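Local coordinates for protein aldehyde dehydrogenase (Burkholderia thailandensis, PDB 5J6B) that probably oxidises aldehydes to carboxylic acids with NADP+ as electron acceptor, and is held here in a covalent complex with NADPH, at residues Lys11-Tyr16 with Ala22-Ala27; Leu29-Lys34 with Thr190-Leu195; Pro64-Pro69 with Tyr146-Pro151; Ser339-Leu344 with Gly362-Ala367. All blocks are in the same frame, centred on the assembly; numbering follows the deposited sequence.

Contact 1 of 4, residues Lys11-Tyr16 with Ala22-Ala27; sequences KETYPY and AVYANA
Two backbone hydrogen bonds tie Y16 to V23 as an antiparallel hydrogen-bonded pair in the β hairpin of strands 13-18 and 21-23. The bond from V23 N to Y16 O is short, 2.8 Å, and nearly linear at 164°. The return bond, Y16 N to V23 O, spans 3.1 Å and bends to 147°, and V23 O also takes a weak bond from A25 N across the inverse gamma turn centred on Y24. A CA-H...O contact from A22 adds a second approach to Y16 O. Beyond the pair, Y24 lies close to P15, and nearer T13 a water bridges the chains by donating to both Y14 O and N26 O.

Ring contacts supply the rest. With CG anti to its own carbonyl carbon (chi1 -71°), Y24 folds its ring back over P15, whose CB sits 3.6 Å from the Y24 ring centroid, over the centre of the face, in a CH-π contact. P15 CG meanwhile touches A22 CB at 3.6 Å. The Y16 side chain runs alongside V23, Y16 CE1 reaching V23 CB at 3.6 Å, and its far end meets A25, with Y16 OH 3.4 Å from A25 CB.

Between these segments, directional backbone bonds at Y16 and V23 are thus continued by proline-tyrosine packing and a bridging water.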
loop_
_atom_site.group_PDB
_atom_site.type_symbol
_atom_site.label_atom_id
_atom_site.label_comp_id
_atom_site.label_asym_id
_atom_site.label_seq_id
_atom_site.Cartn_x
_atom_site.Cartn_y
_atom_site.Cartn_z
ATOM N N LYS A 11 33.111 -25.930 20.400
ATOM C CA LYS A 11 34.337 -26.283 19.694
ATOM C C LYS A 11 35.551 -25.613 20.349
ATOM O O LYS A 11 35.438 -24.578 21.015
ATOM C CB LYS A 11 34.217 -25.883 18.219
ATOM N N GLU A 12 36.728 -26.229 20.187
ATOM C CA GLU A 12 37.928 -25.654 20.793
ATOM C C GLU A 12 38.340 -24.360 20.098
ATOM O O GLU A 12 38.858 -23.445 20.748
ATOM C CB GLU A 12 39.079 -26.672 20.781
ATOM C CG GLU A 12 39.345 -27.310 22.147
ATOM C CD GLU A 12 40.584 -28.206 22.166
ATOM O OE1 GLU A 12 41.055 -28.607 21.081
ATOM O OE2 GLU A 12 41.090 -28.513 23.269
ATOM N N THR A 13 38.117 -24.264 18.788
ATOM C CA THR A 13 38.362 -23.043 18.033
ATOM C C THR A 13 37.261 -22.868 16.997
ATOM O O THR A 13 36.691 -23.844 16.495
ATOM C CB THR A 13 39.725 -23.044 17.310
ATOM O OG1 THR A 13 39.697 -24.014 16.258
ATOM C CG2 THR A 13 40.875 -23.376 18.265
ATOM N N TYR A 14 36.983 -21.613 16.664
ATOM C CA TYR A 14 36.037 -21.270 15.619
ATOM C C TYR A 14 36.731 -20.486 14.516
ATOM O O TYR A 14 37.598 -19.653 14.799
ATOM C CB TYR A 14 34.859 -20.445 16.178
ATOM C CG TYR A 14 33.902 -21.279 16.992
ATOM C CD1 TYR A 14 32.748 -21.813 16.421
ATOM C CD2 TYR A 14 34.160 -21.553 18.329
ATOM C CE1 TYR A 14 31.874 -22.600 17.165
ATOM C CE2 TYR A 14 33.298 -22.331 19.080
ATOM C CZ TYR A 14 32.156 -22.856 18.494
ATOM O OH TYR A 14 31.304 -23.635 19.250
ATOM N N PRO A 15 36.376 -20.723 13.258
ATOM C CA PRO A 15 36.936 -19.928 12.162
ATOM C C PRO A 15 36.173 -18.621 12.017
ATOM O O PRO A 15 35.135 -18.406 12.643
ATOM C CB PRO A 15 36.716 -20.828 10.947
ATOM C CG PRO A 15 35.360 -21.489 11.270
ATOM C CD PRO A 15 35.344 -21.673 12.786
ATOM N N TYR A 16 36.696 -17.739 11.174
ATOM C CA TYR A 16 35.846 -16.680 10.655
ATOM C C TYR A 16 35.424 -17.026 9.231
ATOM O O TYR A 16 35.895 -17.994 8.632
ATOM C CB TYR A 16 36.513 -15.296 10.745
ATOM C CG TYR A 16 37.807 -15.024 10.003
ATOM C CD1 TYR A 16 37.926 -15.235 8.629
ATOM C CD2 TYR A 16 38.883 -14.440 10.669
ATOM C CE1 TYR A 16 39.106 -14.924 7.950
ATOM C CE2 TYR A 16 40.063 -14.117 10.001
ATOM C CZ TYR A 16 40.169 -14.370 8.644
ATOM O OH TYR A 16 41.339 -14.058 7.985
ATOM N N ALA A 22 34.769 -20.855 5.706
ATOM C CA ALA A 22 35.520 -20.853 6.957
ATOM C C ALA A 22 37.021 -20.691 6.716
ATOM O O ALA A 22 37.612 -21.400 5.896
ATOM C CB ALA A 22 35.264 -22.164 7.713
ATOM N N VAL A 23 37.646 -19.785 7.467
ATOM C CA VAL A 23 39.101 -19.647 7.488
ATOM C C VAL A 23 39.567 -19.752 8.937
ATOM O O VAL A 23 39.204 -18.909 9.766
ATOM C CB VAL A 23 39.563 -18.314 6.875
ATOM C CG1 VAL A 23 41.105 -18.209 6.895
ATOM C CG2 VAL A 23 39.007 -18.144 5.464
ATOM N N TYR A 24 40.365 -20.776 9.248
ATOM C CA TYR A 24 40.972 -20.889 10.577
ATOM C C TYR A 24 42.278 -20.093 10.617
ATOM O O TYR A 24 43.378 -20.626 10.755
ATOM C CB TYR A 24 41.184 -22.351 10.947
ATOM C CG TYR A 24 39.893 -23.093 11.235
ATOM C CD1 TYR A 24 39.183 -23.711 10.214
ATOM C CD2 TYR A 24 39.383 -23.174 12.530
ATOM C CE1 TYR A 24 38.007 -24.389 10.469
ATOM C CE2 TYR A 24 38.205 -23.861 12.796
ATOM C CZ TYR A 24 37.524 -24.462 11.758
ATOM O OH TYR A 24 36.353 -25.140 11.995
ATOM N N ALA A 25 42.126 -18.770 10.476
ATOM C CA ALA A 25 43.284 -17.904 10.270
ATOM C C ALA A 25 44.207 -17.902 11.484
ATOM O O ALA A 25 45.429 -17.796 11.346
ATOM C CB ALA A 25 42.816 -16.479 9.949
ATOM N N ASN A 26 43.638 -17.994 12.673
ATOM C CA ASN A 26 44.372 -17.891 13.928
ATOM C C ASN A 26 43.374 -18.212 15.028
ATOM O O ASN A 26 42.209 -18.517 14.758
ATOM C CB ASN A 26 45.000 -16.506 14.107
ATOM C CG ASN A 26 43.957 -15.384 14.133
ATOM O OD1 ASN A 26 43.204 -15.254 15.094
ATOM N ND2 ASN A 26 43.932 -14.563 13.087
ATOM N N ALA A 27 43.829 -18.131 16.272
ATOM C CA ALA A 27 42.981 -18.367 17.437
ATOM C C ALA A 27 43.186 -17.264 18.462
ATOM O O ALA A 27 43.253 -17.510 19.671
ATOM C CB ALA A 27 43.261 -19.740 18.048
HETATM O O HOH W 1 40.257 -20.303 14.470
#

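Contact 2 of 4, residues Leu29-Lys34 with Thr190-Leu195; sequences LEVTDK and TPIGAL
The pyrrolidine ring of P191 is the nearest thing to a flat group in this apolar contact, in which no aromatic ring takes part. V31 meets it at the CG-CD bond: V31 CG2 lies 3.5 Å from P191 CG and 3.6 Å from P191 CD. The second methyl of the valine stays close too, V31 CG1 standing 3.9 Å from P191 CD. At P191 CG a further methyl arrives, L29 CD2 at 4.0 Å, from a side chain crossing the ring at a slant.

Both branches of V31 are used. CG1 is turned anti to the backbone N (chi1 -176°), and this sends the two methyls to different targets: of the 190-195 segment, CG2 meets only P191, whereas CG1 also reaches I192 CD1 at 4.1 Å. All four of the touching residues are buried, and they meet through carbon alone. Beside them, K34 NZ curls back to donate to T32 O at 2.8 Å; the same ammonium bonds E98 O and R189 O.

The contact belongs to the Rossmann-like cofactor-binding domain of the aldehyde dehydrogenase fold, with the L29 side chain about 7 Å from the bound NADPH. Strand 29-32, at one border of its four-stranded sheet, is laid against the start of helix 192-202. E98 of helix 88-99 packs on V31 and P191 and accepts from I192 N and G193 N, while Y14 of strand 13-18 packs on I192.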
loop_
_atom_site.group_PDB
_atom_site.type_symbol
_atom_site.label_atom_id
_atom_site.label_comp_id
_atom_site.label_asym_id
_atom_site.label_seq_id
_atom_site.Cartn_x
_atom_site.Cartn_y
_atom_site.Cartn_z
ATOM N N LEU A 29 41.379 -14.531 19.379
ATOM C CA LEU A 29 40.280 -13.948 20.145
ATOM C C LEU A 29 39.780 -14.958 21.171
ATOM O O LEU A 29 39.095 -15.926 20.823
ATOM C CB LEU A 29 39.141 -13.505 19.229
ATOM C CG LEU A 29 37.933 -12.916 19.973
ATOM C CD1 LEU A 29 38.392 -11.816 20.936
ATOM C CD2 LEU A 29 36.875 -12.384 18.995
ATOM N N GLU A 30 40.100 -14.720 22.439
ATOM C CA GLU A 30 39.580 -15.544 23.518
ATOM C C GLU A 30 38.175 -15.088 23.895
ATOM O O GLU A 30 37.911 -13.883 24.020
ATOM C CB GLU A 30 40.511 -15.469 24.728
ATOM C CG GLU A 30 41.940 -15.943 24.448
ATOM C CD GLU A 30 42.819 -15.884 25.687
ATOM O OE1 GLU A 30 42.709 -14.900 26.458
ATOM O OE2 GLU A 30 43.613 -16.828 25.896
ATOM N N VAL A 31 37.268 -16.047 24.067
ATOM C CA VAL A 31 35.899 -15.760 24.488
ATOM C C VAL A 31 35.704 -16.399 25.851
ATOM O O VAL A 31 35.931 -17.604 26.012
ATOM C CB VAL A 31 34.859 -16.279 23.485
ATOM C CG1 VAL A 31 33.430 -15.862 23.929
ATOM C CG2 VAL A 31 35.164 -15.749 22.101
ATOM N N THR A 32 35.312 -15.591 26.831
ATOM C CA THR A 32 35.144 -16.060 28.195
ATOM C C THR A 32 33.702 -16.453 28.467
ATOM O O THR A 32 32.757 -15.888 27.903
ATOM C CB THR A 32 35.567 -14.997 29.216
ATOM O OG1 THR A 32 34.774 -13.807 29.048
ATOM C CG2 THR A 32 37.053 -14.670 29.070
ATOM N N ASP A 33 33.553 -17.458 29.325
ATOM C CA ASP A 33 32.298 -17.665 30.031
ATOM C C ASP A 33 32.070 -16.479 30.958
ATOM O O ASP A 33 32.843 -16.256 31.894
ATOM C CB ASP A 33 32.355 -18.978 30.823
ATOM C CG ASP A 33 31.041 -19.315 31.509
ATOM O OD1 ASP A 33 30.470 -18.443 32.208
ATOM O OD2 ASP A 33 30.572 -20.462 31.340
ATOM N N LYS A 34 31.002 -15.720 30.710
ATOM C CA LYS A 34 30.811 -14.494 31.476
ATOM C C LYS A 34 30.398 -14.753 32.924
ATOM O O LYS A 34 30.394 -13.816 33.724
ATOM C CB LYS A 34 29.792 -13.590 30.766
ATOM C CG LYS A 34 30.232 -13.161 29.364
ATOM C CD LYS A 34 31.590 -12.430 29.365
ATOM C CE LYS A 34 32.070 -12.113 27.938
ATOM N NZ LYS A 34 31.987 -13.313 27.029
ATOM N N THR A 190 31.067 -11.670 22.299
ATOM C CA THR A 190 30.065 -12.703 22.003
ATOM C C THR A 190 30.040 -13.028 20.512
ATOM O O THR A 190 29.035 -12.799 19.832
ATOM C CB THR A 190 28.672 -12.253 22.461
ATOM O OG1 THR A 190 28.306 -11.060 21.752
ATOM C CG2 THR A 190 28.626 -11.982 23.970
ATOM N N PRO A 191 31.116 -13.615 19.974
ATOM C CA PRO A 191 31.155 -13.890 18.530
ATOM C C PRO A 191 30.659 -15.266 18.107
ATOM O O PRO A 191 30.485 -15.498 16.900
ATOM C CB PRO A 191 32.654 -13.743 18.210
ATOM C CG PRO A 191 33.331 -14.265 19.458
ATOM C CD PRO A 191 32.389 -13.965 20.631
ATOM N N ILE A 192 30.441 -16.183 19.053
ATOM C CA ILE A 192 30.224 -17.584 18.698
ATOM C C ILE A 192 28.931 -17.749 17.915
ATOM O O ILE A 192 28.887 -18.461 16.905
ATOM C CB ILE A 192 30.221 -18.469 19.955
ATOM C CG1 ILE A 192 31.541 -18.340 20.714
ATOM C CG2 ILE A 192 29.971 -19.923 19.561
ATOM C CD1 ILE A 192 31.499 -18.996 22.088
ATOM N N GLY A 193 27.850 -17.129 18.393
ATOM C CA GLY A 193 26.573 -17.291 17.718
ATOM C C GLY A 193 26.628 -16.834 16.273
ATOM O O GLY A 193 26.157 -17.531 15.371
ATOM N N ALA A 194 27.222 -15.656 16.040
ATOM C CA ALA A 194 27.427 -15.150 14.686
ATOM C C ALA A 194 28.206 -16.138 13.822
ATOM O O ALA A 194 27.922 -16.281 12.626
ATOM C CB ALA A 194 28.161 -13.810 14.732
ATOM N N LEU A 195 29.192 -16.826 14.405
ATOM C CA LEU A 195 29.981 -17.769 13.620
ATOM C C LEU A 195 29.238 -19.082 13.379
ATOM O O LEU A 195 29.471 -19.743 12.364
ATOM C CB LEU A 195 31.327 -18.027 14.310
ATOM C CG LEU A 195 32.242 -16.799 14.395
ATOM C CD1 LEU A 195 33.443 -17.072 15.287
ATOM C CD2 LEU A 195 32.671 -16.327 12.999
#

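Contact 3 of 4, residues Pro64-Pro69 with Tyr146-Pro151; sequences PLRALP and YYKRVP
R66, in the last turn of helix 48-66, reaches across to V150 and P151 at the end of strand 143-151, the middle strand of the three-stranded antiparallel sheet that corresponds to the oligomerisation domain of aldehyde dehydrogenases. From CB the chain leaves with CG anti to the backbone N (chi1 180°), and a bend at chi2 (117°) then swings it over the strand. CD is the first atom to touch, 3.7 Å from P151 CD, with the arginine crossing the proline at about a right angle. NE lies between the two residues, 3.8 Å from P151 CD and 4.0 Å from V150 CG1, and CZ is 3.9 Å from that V150 methyl.

NH1 donates to the backbone O of D432 of the second subunit. NH2 is directed toward K148 CE, which lies 4.3 Å from R66 NH2 at the edge of the guanidinium, near its plane. R66 NH2 and K148 NZ come within 4.4 Å, but both cations gather round the same residue, K148 NZ forming a salt bridge to the carboxylate of D432 of the second subunit and a cation-π contact with W431 of that subunit. The polar end of this helix-strand contact is therefore part of the subunit interface.

The closest approach between the two segments is V150 CG1 to R66 NH2, 3.3 Å, oblique to the guanidinium.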
loop_
_atom_site.group_PDB
_atom_site.type_symbol
_atom_site.label_atom_id
_atom_site.label_comp_id
_atom_site.label_asym_id
_atom_site.label_seq_id
_atom_site.Cartn_x
_atom_site.Cartn_y
_atom_site.Cartn_z
ATOM N N PRO A 64 26.153 -11.416 -9.232
ATOM C CA PRO A 64 25.603 -12.771 -9.023
ATOM C C PRO A 64 24.460 -12.803 -8.034
ATOM O O PRO A 64 23.449 -13.474 -8.278
ATOM C CB PRO A 64 26.812 -13.560 -8.504
ATOM C CG PRO A 64 27.994 -12.828 -9.029
ATOM C CD PRO A 64 27.614 -11.386 -9.018
ATOM N N LEU A 65 24.591 -12.072 -6.924
ATOM C CA LEU A 65 23.547 -12.061 -5.904
ATOM C C LEU A 65 22.280 -11.410 -6.439
ATOM O O LEU A 65 21.166 -11.885 -6.179
ATOM C CB LEU A 65 24.067 -11.339 -4.657
ATOM C CG LEU A 65 23.413 -11.509 -3.292
ATOM C CD1 LEU A 65 23.091 -12.965 -3.025
ATOM C CD2 LEU A 65 24.347 -10.946 -2.224
ATOM N N ARG A 66 22.435 -10.341 -7.218
ATOM C CA ARG A 66 21.297 -9.707 -7.868
ATOM C C ARG A 66 20.574 -10.666 -8.813
ATOM O O ARG A 66 19.352 -10.582 -8.962
ATOM C CB ARG A 66 21.777 -8.467 -8.618
ATOM C CG ARG A 66 20.691 -7.733 -9.331
ATOM C CD ARG A 66 20.505 -6.340 -8.779
ATOM N NE ARG A 66 19.292 -5.746 -9.328
ATOM C CZ ARG A 66 19.245 -5.086 -10.479
ATOM N NH1 ARG A 66 20.350 -4.925 -11.197
ATOM N NH2 ARG A 66 18.096 -4.590 -10.915
ATOM N N ALA A 67 21.302 -11.591 -9.439
ATOM C CA ALA A 67 20.718 -12.510 -10.406
ATOM C C ALA A 67 19.907 -13.638 -9.771
ATOM O O ALA A 67 19.268 -14.403 -10.504
ATOM C CB ALA A 67 21.819 -13.120 -11.280
ATOM N N LEU A 68 19.938 -13.793 -8.457
ATOM C CA LEU A 68 19.120 -14.829 -7.835
ATOM C C LEU A 68 17.658 -14.401 -7.848
ATOM O O LEU A 68 17.338 -13.313 -7.360
ATOM C CB LEU A 68 19.551 -15.087 -6.397
ATOM C CG LEU A 68 20.888 -15.768 -6.164
ATOM C CD1 LEU A 68 21.050 -16.025 -4.677
ATOM C CD2 LEU A 68 20.953 -17.061 -6.966
ATOM N N PRO A 69 16.749 -15.223 -8.367
ATOM C CA PRO A 69 15.316 -14.916 -8.246
ATOM C C PRO A 69 14.851 -14.992 -6.798
ATOM O O PRO A 69 15.481 -15.623 -5.944
ATOM C CB PRO A 69 14.635 -15.997 -9.097
ATOM C CG PRO A 69 15.724 -16.685 -9.834
ATOM C CD PRO A 69 16.984 -16.505 -9.042
ATOM N N TYR A 146 6.949 3.394 -13.260
ATOM C CA TYR A 146 7.108 2.096 -12.611
ATOM C C TYR A 146 8.345 2.162 -11.733
ATOM O O TYR A 146 9.374 2.690 -12.163
ATOM C CB TYR A 146 7.278 0.951 -13.649
ATOM C CG TYR A 146 6.270 1.009 -14.766
ATOM C CD1 TYR A 146 5.124 0.224 -14.734
ATOM C CD2 TYR A 146 6.448 1.872 -15.847
ATOM C CE1 TYR A 146 4.185 0.291 -15.746
ATOM C CE2 TYR A 146 5.510 1.952 -16.863
ATOM C CZ TYR A 146 4.380 1.158 -16.807
ATOM O OH TYR A 146 3.442 1.229 -17.813
ATOM N N TYR A 147 8.276 1.625 -10.515
ATOM C CA TYR A 147 9.501 1.575 -9.728
ATOM C C TYR A 147 9.631 0.219 -9.050
ATOM O O TYR A 147 8.639 -0.409 -8.675
ATOM C CB TYR A 147 9.580 2.722 -8.687
ATOM C CG TYR A 147 8.542 2.652 -7.586
ATOM C CD1 TYR A 147 8.768 1.902 -6.432
ATOM C CD2 TYR A 147 7.337 3.336 -7.695
ATOM C CE1 TYR A 147 7.816 1.828 -5.428
ATOM C CE2 TYR A 147 6.382 3.272 -6.693
ATOM C CZ TYR A 147 6.627 2.518 -5.564
ATOM O OH TYR A 147 5.680 2.452 -4.567
ATOM N N LYS A 148 10.869 -0.236 -8.911
ATOM C CA LYS A 148 11.175 -1.430 -8.140
ATOM C C LYS A 148 12.350 -1.110 -7.234
ATOM O O LYS A 148 13.072 -0.136 -7.452
ATOM C CB LYS A 148 11.500 -2.628 -9.046
ATOM C CG LYS A 148 12.724 -2.432 -9.925
ATOM C CD LYS A 148 12.940 -3.639 -10.841
ATOM C CE LYS A 148 14.032 -3.394 -11.866
ATOM N NZ LYS A 148 14.152 -4.559 -12.795
ATOM N N ARG A 149 12.546 -1.945 -6.222
ATOM C CA ARG A 149 13.649 -1.785 -5.287
ATOM C C ARG A 149 14.805 -2.680 -5.709
ATOM O O ARG A 149 14.596 -3.847 -6.058
ATOM C CB ARG A 149 13.197 -2.122 -3.867
ATOM C CG ARG A 149 12.093 -1.250 -3.405
ATOM C CD ARG A 149 11.701 -1.556 -1.976
ATOM N NE ARG A 149 11.027 -0.415 -1.364
ATOM C CZ ARG A 149 11.664 0.652 -0.894
ATOM N NH1 ARG A 149 12.995 0.729 -0.968
ATOM N NH2 ARG A 149 10.973 1.642 -0.349
ATOM N N VAL A 150 16.009 -2.125 -5.712
ATOM C CA VAL A 150 17.215 -2.873 -6.060
ATOM C C VAL A 150 18.151 -2.807 -4.862
ATOM O O VAL A 150 18.017 -1.919 -4.007
ATOM C CB VAL A 150 17.878 -2.332 -7.347
ATOM C CG1 VAL A 150 16.972 -2.552 -8.547
ATOM C CG2 VAL A 150 18.259 -0.850 -7.185
ATOM N N PRO A 151 19.101 -3.742 -4.752
ATOM C CA PRO A 151 20.014 -3.730 -3.594
ATOM C C PRO A 151 20.782 -2.417 -3.507
ATOM O O PRO A 151 21.173 -1.846 -4.524
ATOM C CB PRO A 151 20.959 -4.910 -3.869
ATOM C CG PRO A 151 20.194 -5.819 -4.802
ATOM C CD PRO A 151 19.321 -4.902 -5.637
#

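Contact 4 of 4, residues Ser339-Leu344 with Gly362-Ala367; sequences SEARRL and GKVDGA
A341 overlaps the turn at G366 and A367 with its single methyl group, A341 CB resting 3.4 Å from the carbonyl oxygen G366 O. The same carbon lies 4.1 Å from A367 CA, and V364 closes in from further along the strand, V364 CG1 to A341 CB at 4.3 Å. So small a side chain lets the backbones approach closely, A341 CA and A367 CA being 5.5 Å apart. G366 has a positive phi (65°), and the chain turns there between strands 364-365 and 368-375.

These two strands form an antiparallel hairpin at the border of the large mixed sheet that belongs to the catalytic domain of the aldehyde dehydrogenase fold, and helix 338-353 packs against their connecting turn. A backbone hydrogen bond between A367 and M335 ties the turn to the residues just ahead of the helix.

Elsewhere on the helix, R343 holds E340 in a side-on salt bridge: R343 NH1 and R343 NE, at 2.8 and 2.9 Å, both donate to E340 OE1. They reach that oxygen from one face of the carboxylate, about 45° out of its plane. R343 NH2 has a further partner in A388 O, and the arginine also makes a cation-π contact with W347.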
loop_
_atom_site.group_PDB
_atom_site.type_symbol
_atom_site.label_atom_id
_atom_site.label_comp_id
_atom_site.label_asym_id
_atom_site.label_seq_id
_atom_site.Cartn_x
_atom_site.Cartn_y
_atom_site.Cartn_z
ATOM N N SER A 339 33.560 -4.362 35.555
ATOM C CA SER A 339 33.659 -2.912 35.420
ATOM C C SER A 339 32.295 -2.296 35.126
ATOM O O SER A 339 31.985 -1.201 35.607
ATOM C CB SER A 339 34.667 -2.550 34.330
ATOM O OG SER A 339 34.245 -3.026 33.063
ATOM N N GLU A 340 31.452 -2.999 34.365
ATOM C CA GLU A 340 30.115 -2.474 34.081
ATOM C C GLU A 340 29.240 -2.479 35.332
ATOM O O GLU A 340 28.496 -1.519 35.582
ATOM C CB GLU A 340 29.468 -3.279 32.956
ATOM C CG GLU A 340 29.932 -2.851 31.577
ATOM C CD GLU A 340 29.646 -1.379 31.325
ATOM O OE1 GLU A 340 28.476 -1.039 31.065
ATOM O OE2 GLU A 340 30.587 -0.564 31.419
ATOM N N ALA A 341 29.303 -3.557 36.122
ATOM C CA ALA A 341 28.637 -3.561 37.420
ATOM C C ALA A 341 29.153 -2.433 38.307
ATOM O O ALA A 341 28.368 -1.775 39.002
ATOM C CB ALA A 341 28.828 -4.919 38.108
ATOM N N ARG A 342 30.475 -2.191 38.299
ATOM C CA ARG A 342 31.028 -1.082 39.084
ATOM C C ARG A 342 30.514 0.267 38.593
ATOM O O ARG A 342 30.195 1.145 39.403
ATOM C CB ARG A 342 32.556 -1.100 39.049
ATOM C CG ARG A 342 33.188 -2.078 40.031
ATOM C CD ARG A 342 34.635 -1.713 40.324
ATOM N NE ARG A 342 35.440 -1.624 39.109
ATOM C CZ ARG A 342 36.009 -2.668 38.511
ATOM N NH1 ARG A 342 35.850 -3.887 39.012
ATOM N NH2 ARG A 342 36.731 -2.497 37.411
ATOM N N ARG A 343 30.434 0.456 37.270
ATOM C CA ARG A 343 29.845 1.681 36.733
ATOM C C ARG A 343 28.457 1.918 37.312
ATOM O O ARG A 343 28.163 2.998 37.847
ATOM C CB ARG A 343 29.762 1.623 35.202
ATOM C CG ARG A 343 28.727 2.641 34.636
ATOM C CD ARG A 343 28.504 2.494 33.136
ATOM N NE ARG A 343 27.932 1.191 32.794
ATOM C CZ ARG A 343 26.658 0.855 32.974
ATOM N NH1 ARG A 343 26.239 -0.364 32.636
ATOM N NH2 ARG A 343 25.800 1.730 33.505
ATOM N N LEU A 344 27.589 0.909 37.209
ATOM C CA LEU A 344 26.207 1.063 37.650
ATOM C C LEU A 344 26.128 1.229 39.162
ATOM O O LEU A 344 25.346 2.049 39.662
ATOM C CB LEU A 344 25.374 -0.136 37.192
ATOM C CG LEU A 344 23.884 -0.051 37.530
ATOM C CD1 LEU A 344 23.276 1.215 36.959
ATOM C CD2 LEU A 344 23.137 -1.278 37.011
ATOM N N GLY A 362 19.984 -4.447 45.784
ATOM C CA GLY A 362 21.052 -3.494 46.019
ATOM C C GLY A 362 22.429 -4.072 46.294
ATOM O O GLY A 362 23.401 -3.309 46.287
ATOM N N LYS A 363 22.550 -5.381 46.542
ATOM C CA LYS A 363 23.855 -5.992 46.775
ATOM C C LYS A 363 24.563 -6.287 45.453
ATOM O O LYS A 363 23.949 -6.746 44.486
ATOM C CB LYS A 363 23.711 -7.274 47.597
ATOM N N VAL A 364 25.862 -6.001 45.412
ATOM C CA VAL A 364 26.678 -6.167 44.215
ATOM C C VAL A 364 27.925 -6.944 44.613
ATOM O O VAL A 364 28.609 -6.571 45.571
ATOM C CB VAL A 364 27.058 -4.808 43.591
ATOM C CG1 VAL A 364 27.905 -5.003 42.339
ATOM C CG2 VAL A 364 25.802 -4.003 43.271
ATOM N N ASP A 365 28.213 -8.028 43.893
ATOM C CA ASP A 365 29.370 -8.867 44.211
ATOM C C ASP A 365 30.039 -9.256 42.896
ATOM O O ASP A 365 29.561 -10.149 42.190
ATOM C CB ASP A 365 28.950 -10.093 45.014
ATOM C CG ASP A 365 30.119 -11.001 45.347
ATOM O OD1 ASP A 365 31.259 -10.501 45.419
ATOM O OD2 ASP A 365 29.892 -12.215 45.540
ATOM N N GLY A 366 31.142 -8.589 42.576
ATOM C CA GLY A 366 31.758 -8.800 41.275
ATOM C C GLY A 366 30.823 -8.317 40.182
ATOM O O GLY A 366 30.346 -7.177 40.203
ATOM N N ALA A 367 30.534 -9.195 39.225
ATOM C CA ALA A 367 29.590 -8.902 38.156
ATOM C C ALA A 367 28.156 -9.290 38.507
ATOM O O ALA A 367 27.245 -9.060 37.697
ATOM C CB ALA A 367 30.035 -9.614 36.876
#

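Contacts 1 and 2 are neighbours, their centres 12 Å apart. Both involve the four-stranded sheet of strands 13-18, 21-23, 29-32 and 39-43, and Y14 of contact 1 packs on I192 and L195 of contact 2, so the N-terminal hairpin and strand 29-32 share helix 192-202. The side chain of L29 lies about 7 Å from the bound NADPH. Contact 4 follows later in the chain, its centre 22 Å from that of contact 2, built on helix 338-353 and the strand 364-365 hairpin. Contact 3 is nested within the long loop closed by contact 2, yet lies 49 Å from contact 4 between centres, across the chain's centre. Contact 3 alone meets other subunits, at the oligomerisation sheet.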